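Local coordinates for B-agarase (Saccharophagus degradans, PDB 4BQ2), which hydrolyses agarose chains as a family 50 exo-beta-agarase, a calcium-containing glycoside hydrolase of a marine bacterium, at residues L538-L546 with V556-L567. Numbering follows the deposited sequence.
Sequences LNNAWGLKL and VDVKALPVTDTL
Val556 meets two leucines of 538-546 with its two methyls: CG1 reaches tip to tip toward Leu544 CD1 at 3.7 Å, while CG2 lies against the end of Leu546. With CG1 anti to the backbone N (chi1 169°), the branch spreads across both partners. The loop carrying those leucines is tied back to its helix by Asn539, whose OD1 accepts from Leu546 N and whose ND2 donates in plane to a lone pair of Leu546 O. Val558, on a short 3-10 turn, sets CG1 3.5 Å from Trp542 CZ3, approaching the six-membered ring obliquely. Leu561 lays CD1 across Leu544 CD2, 4.1 Å away. Thr564 N-caps helix 565-593 through a weak bond from Leu567 N, and its OG1 shares a water with Ala541 O. Thr566 OG1 also donates a hydrogen bond to Ala541 O from above the carbonyl plane, though its modelled 2.5 Å is doubtfully short. Leu567 CD2 lies 3.4 Å from the centroid of the five-membered ring of Trp542, almost on its normal, a CH-pi contact; Leu538 CG backs the opposite face. Trp542 NE1 donates a hydrogen bond to Asp570 OD2, one turn beyond Leu567, and the buried indole also packs on helices 519-532 and 505-511. Ala541 O, denied a helical N-H because the chain leaves helical geometry at Gly543, is thus met by water and hydroxyl, while the sandwiched indole joins helix 535-542 to the first turn of helix 565-593.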
loop_
_atom_site.group_PDB
_atom_site.type_symbol
_atom_site.label_atom_id
_atom_site.label_comp_id
_atom_site.label_asym_id
_atom_site.label_seq_id
_atom_site.Cartn_x
_atom_site.Cartn_y
_atom_site.Cartn_z
ATOM N N LEU A 538 -30.585 -8.958 -27.708
ATOM C CA LEU A 538 -29.936 -8.143 -26.684
ATOM C C LEU A 538 -31.008 -7.400 -25.876
ATOM O O LEU A 538 -30.944 -7.373 -24.649
ATOM C CB LEU A 538 -28.925 -7.167 -27.313
ATOM C CG LEU A 538 -28.246 -6.195 -26.320
ATOM C CD1 LEU A 538 -26.821 -5.848 -26.717
ATOM C CD2 LEU A 538 -29.049 -4.919 -26.082
ATOM N N ASN A 539 -31.999 -6.813 -26.559
ATOM C CA ASN A 539 -33.134 -6.176 -25.874
ATOM C C ASN A 539 -33.802 -7.064 -24.844
ATOM O O ASN A 539 -34.110 -6.617 -23.735
ATOM C CB ASN A 539 -34.195 -5.730 -26.873
ATOM C CG ASN A 539 -33.865 -4.404 -27.514
ATOM O OD1 ASN A 539 -33.239 -3.537 -26.905
ATOM N ND2 ASN A 539 -34.297 -4.234 -28.749
ATOM N N ASN A 540 -34.047 -8.316 -25.217
ATOM C CA ASN A 540 -34.698 -9.231 -24.296
ATOM C C ASN A 540 -33.761 -9.666 -23.190
ATOM O O ASN A 540 -34.202 -9.908 -22.088
ATOM C CB ASN A 540 -35.268 -10.453 -25.017
ATOM C CG ASN A 540 -36.678 -10.216 -25.543
ATOM O OD1 ASN A 540 -37.504 -9.537 -24.909
ATOM N ND2 ASN A 540 -36.967 -10.792 -26.701
ATOM N N ALA A 541 -32.469 -9.776 -23.488
ATOM C CA ALA A 541 -31.505 -10.142 -22.446
ATOM C C ALA A 541 -31.355 -9.018 -21.408
ATOM O O ALA A 541 -31.291 -9.283 -20.197
ATOM C CB ALA A 541 -30.161 -10.548 -23.044
ATOM N N TRP A 542 -31.375 -7.775 -21.874
ATOM C CA TRP A 542 -31.127 -6.635 -20.996
ATOM C C TRP A 542 -32.385 -5.964 -20.522
ATOM O O TRP A 542 -32.324 -5.010 -19.739
ATOM C CB TRP A 542 -30.230 -5.608 -21.693
ATOM C CG TRP A 542 -28.804 -6.082 -21.883
ATOM C CD1 TRP A 542 -28.334 -7.354 -21.754
ATOM C CD2 TRP A 542 -27.683 -5.275 -22.280
ATOM N NE1 TRP A 542 -26.981 -7.385 -22.022
ATOM C CE2 TRP A 542 -26.562 -6.119 -22.340
ATOM C CE3 TRP A 542 -27.525 -3.913 -22.575
ATOM C CZ2 TRP A 542 -25.282 -5.649 -22.706
ATOM C CZ3 TRP A 542 -26.263 -3.443 -22.938
ATOM C CH2 TRP A 542 -25.156 -4.313 -22.995
ATOM N N GLY A 543 -33.522 -6.480 -20.987
ATOM C CA GLY A 543 -34.826 -5.887 -20.690
ATOM C C GLY A 543 -34.970 -4.496 -21.291
ATOM O O GLY A 543 -35.599 -3.636 -20.699
ATOM N N LEU A 544 -34.389 -4.268 -22.468
ATOM C CA LEU A 544 -34.406 -2.932 -23.085
ATOM C C LEU A 544 -35.251 -2.888 -24.366
ATOM O O LEU A 544 -35.775 -3.912 -24.806
ATOM C CB LEU A 544 -32.968 -2.475 -23.396
ATOM C CG LEU A 544 -31.961 -2.181 -22.278
ATOM C CD1 LEU A 544 -30.610 -1.804 -22.866
ATOM C CD2 LEU A 544 -32.451 -1.072 -21.361
ATOM N N LYS A 545 -35.345 -1.710 -24.978
ATOM C CA LYS A 545 -36.140 -1.525 -26.196
ATOM C C LYS A 545 -35.383 -0.685 -27.209
ATOM O O LYS A 545 -35.952 0.219 -27.835
ATOM C CB LYS A 545 -37.465 -0.833 -25.872
ATOM C CG LYS A 545 -38.390 -1.595 -24.943
ATOM C CD LYS A 545 -39.621 -0.751 -24.641
ATOM C CE LYS A 545 -39.224 0.653 -24.185
ATOM N NZ LYS A 545 -40.109 1.722 -24.738
ATOM N N LEU A 546 -34.094 -0.963 -27.372
ATOM C CA LEU A 546 -33.293 -0.212 -28.328
ATOM C C LEU A 546 -33.834 -0.457 -29.741
ATOM O O LEU A 546 -34.283 -1.547 -30.046
ATOM C CB LEU A 546 -31.836 -0.654 -28.253
ATOM C CG LEU A 546 -31.185 -0.242 -26.932
ATOM C CD1 LEU A 546 -30.056 -1.221 -26.593
ATOM C CD2 LEU A 546 -30.725 1.208 -27.070
ATOM N N VAL A 556 -25.224 3.096 -23.910
ATOM C CA VAL A 556 -26.402 2.617 -23.188
ATOM C C VAL A 556 -26.082 2.665 -21.699
ATOM O O VAL A 556 -25.040 2.127 -21.268
ATOM C CB VAL A 556 -26.705 1.147 -23.547
ATOM C CG1 VAL A 556 -27.764 0.555 -22.608
ATOM C CG2 VAL A 556 -27.090 1.021 -25.014
ATOM N N ASP A 557 -26.982 3.294 -20.937
ATOM C CA ASP A 557 -26.842 3.488 -19.486
ATOM C C ASP A 557 -27.236 2.232 -18.636
ATOM O O ASP A 557 -28.250 2.188 -17.908
ATOM C CB ASP A 557 -27.601 4.759 -19.087
ATOM C CG ASP A 557 -27.463 5.101 -17.620
ATOM O OD1 ASP A 557 -26.463 4.713 -16.976
ATOM O OD2 ASP A 557 -28.374 5.780 -17.106
ATOM N N VAL A 558 -26.409 1.204 -18.747
ATOM C CA VAL A 558 -26.602 -0.044 -18.009
ATOM C C VAL A 558 -26.445 0.173 -16.513
ATOM O O VAL A 558 -26.895 -0.638 -15.707
ATOM C CB VAL A 558 -25.677 -1.152 -18.541
ATOM C CG1 VAL A 558 -26.162 -1.620 -19.906
ATOM C CG2 VAL A 558 -24.229 -0.675 -18.625
ATOM N N LYS A 559 -25.844 1.304 -16.148
ATOM C CA LYS A 559 -25.554 1.639 -14.762
ATOM C C LYS A 559 -26.816 1.691 -13.915
ATOM O O LYS A 559 -26.784 1.348 -12.749
ATOM C CB LYS A 559 -24.803 2.965 -14.721
ATOM C CG LYS A 559 -24.605 3.606 -13.369
ATOM C CD LYS A 559 -23.615 4.764 -13.495
ATOM C CE LYS A 559 -23.766 5.568 -14.791
ATOM N NZ LYS A 559 -24.972 6.454 -14.879
ATOM N N ALA A 560 -27.934 2.105 -14.516
ATOM C CA ALA A 560 -29.210 2.147 -13.791
ATOM C C ALA A 560 -29.973 0.800 -13.767
ATOM O O ALA A 560 -30.961 0.671 -13.050
ATOM C CB ALA A 560 -30.084 3.279 -14.330
ATOM N N LEU A 561 -29.516 -0.202 -14.521
ATOM C CA LEU A 561 -30.182 -1.519 -14.553
ATOM C C LEU A 561 -29.714 -2.430 -13.416
ATOM O O LEU A 561 -28.521 -2.458 -13.089
ATOM C CB LEU A 561 -29.934 -2.240 -15.890
ATOM C CG LEU A 561 -30.205 -1.480 -17.201
ATOM C CD1 LEU A 561 -29.771 -2.272 -18.436
ATOM C CD2 LEU A 561 -31.683 -1.102 -17.277
ATOM N N PRO A 562 -30.646 -3.214 -12.831
ATOM C CA PRO A 562 -30.222 -4.171 -11.799
ATOM C C PRO A 562 -29.352 -5.245 -12.435
ATOM O O PRO A 562 -29.553 -5.589 -13.609
ATOM C CB PRO A 562 -31.539 -4.760 -11.283
ATOM C CG PRO A 562 -32.548 -4.526 -12.365
ATOM C CD PRO A 562 -32.081 -3.335 -13.172
ATOM N N VAL A 563 -28.378 -5.755 -11.693
ATOM C CA VAL A 563 -27.535 -6.825 -12.226
ATOM C C VAL A 563 -28.322 -8.140 -12.262
ATOM O O VAL A 563 -28.745 -8.648 -11.228
ATOM C CB VAL A 563 -26.216 -7.015 -11.441
ATOM C CG1 VAL A 563 -25.256 -7.872 -12.247
ATOM C CG2 VAL A 563 -25.554 -5.670 -11.133
ATOM N N THR A 564 -28.537 -8.648 -13.470
ATOM C CA THR A 564 -29.252 -9.910 -13.702
ATOM C C THR A 564 -28.261 -10.933 -14.255
ATOM O O THR A 564 -27.101 -10.587 -14.521
ATOM C CB THR A 564 -30.387 -9.727 -14.727
ATOM O OG1 THR A 564 -29.829 -9.244 -15.960
ATOM C CG2 THR A 564 -31.431 -8.774 -14.206
ATOM N N ASP A 565 -28.719 -12.168 -14.478
ATOM C CA ASP A 565 -27.850 -13.239 -15.002
ATOM C C ASP A 565 -27.226 -12.876 -16.333
ATOM O O ASP A 565 -26.033 -13.111 -16.545
ATOM C CB ASP A 565 -28.633 -14.555 -15.113
ATOM C CG ASP A 565 -29.057 -15.091 -13.736
ATOM O OD1 ASP A 565 -28.355 -14.773 -12.753
ATOM O OD2 ASP A 565 -30.103 -15.780 -13.623
ATOM N N THR A 566 -28.034 -12.322 -17.244
ATOM C CA THR A 566 -27.530 -12.003 -18.583
ATOM C C THR A 566 -26.552 -10.830 -18.508
ATOM O O THR A 566 -25.461 -10.916 -19.082
ATOM C CB THR A 566 -28.663 -11.718 -19.618
ATOM O OG1 THR A 566 -29.556 -10.736 -19.091
ATOM C CG2 THR A 566 -29.464 -12.971 -19.919
ATOM N N LEU A 567 -26.929 -9.751 -17.803
ATOM C CA LEU A 567 -26.028 -8.618 -17.618
ATOM C C LEU A 567 -24.721 -9.045 -16.951
ATOM O O LEU A 567 -23.640 -8.719 -17.441
ATOM C CB LEU A 567 -26.695 -7.468 -16.825
ATOM C CG LEU A 567 -27.649 -6.576 -17.623
ATOM C CD1 LEU A 567 -28.349 -5.587 -16.694
ATOM C CD2 LEU A 567 -26.915 -5.851 -18.760
HETATM O O HOH W 1 -31.501 -8.017 -17.667
#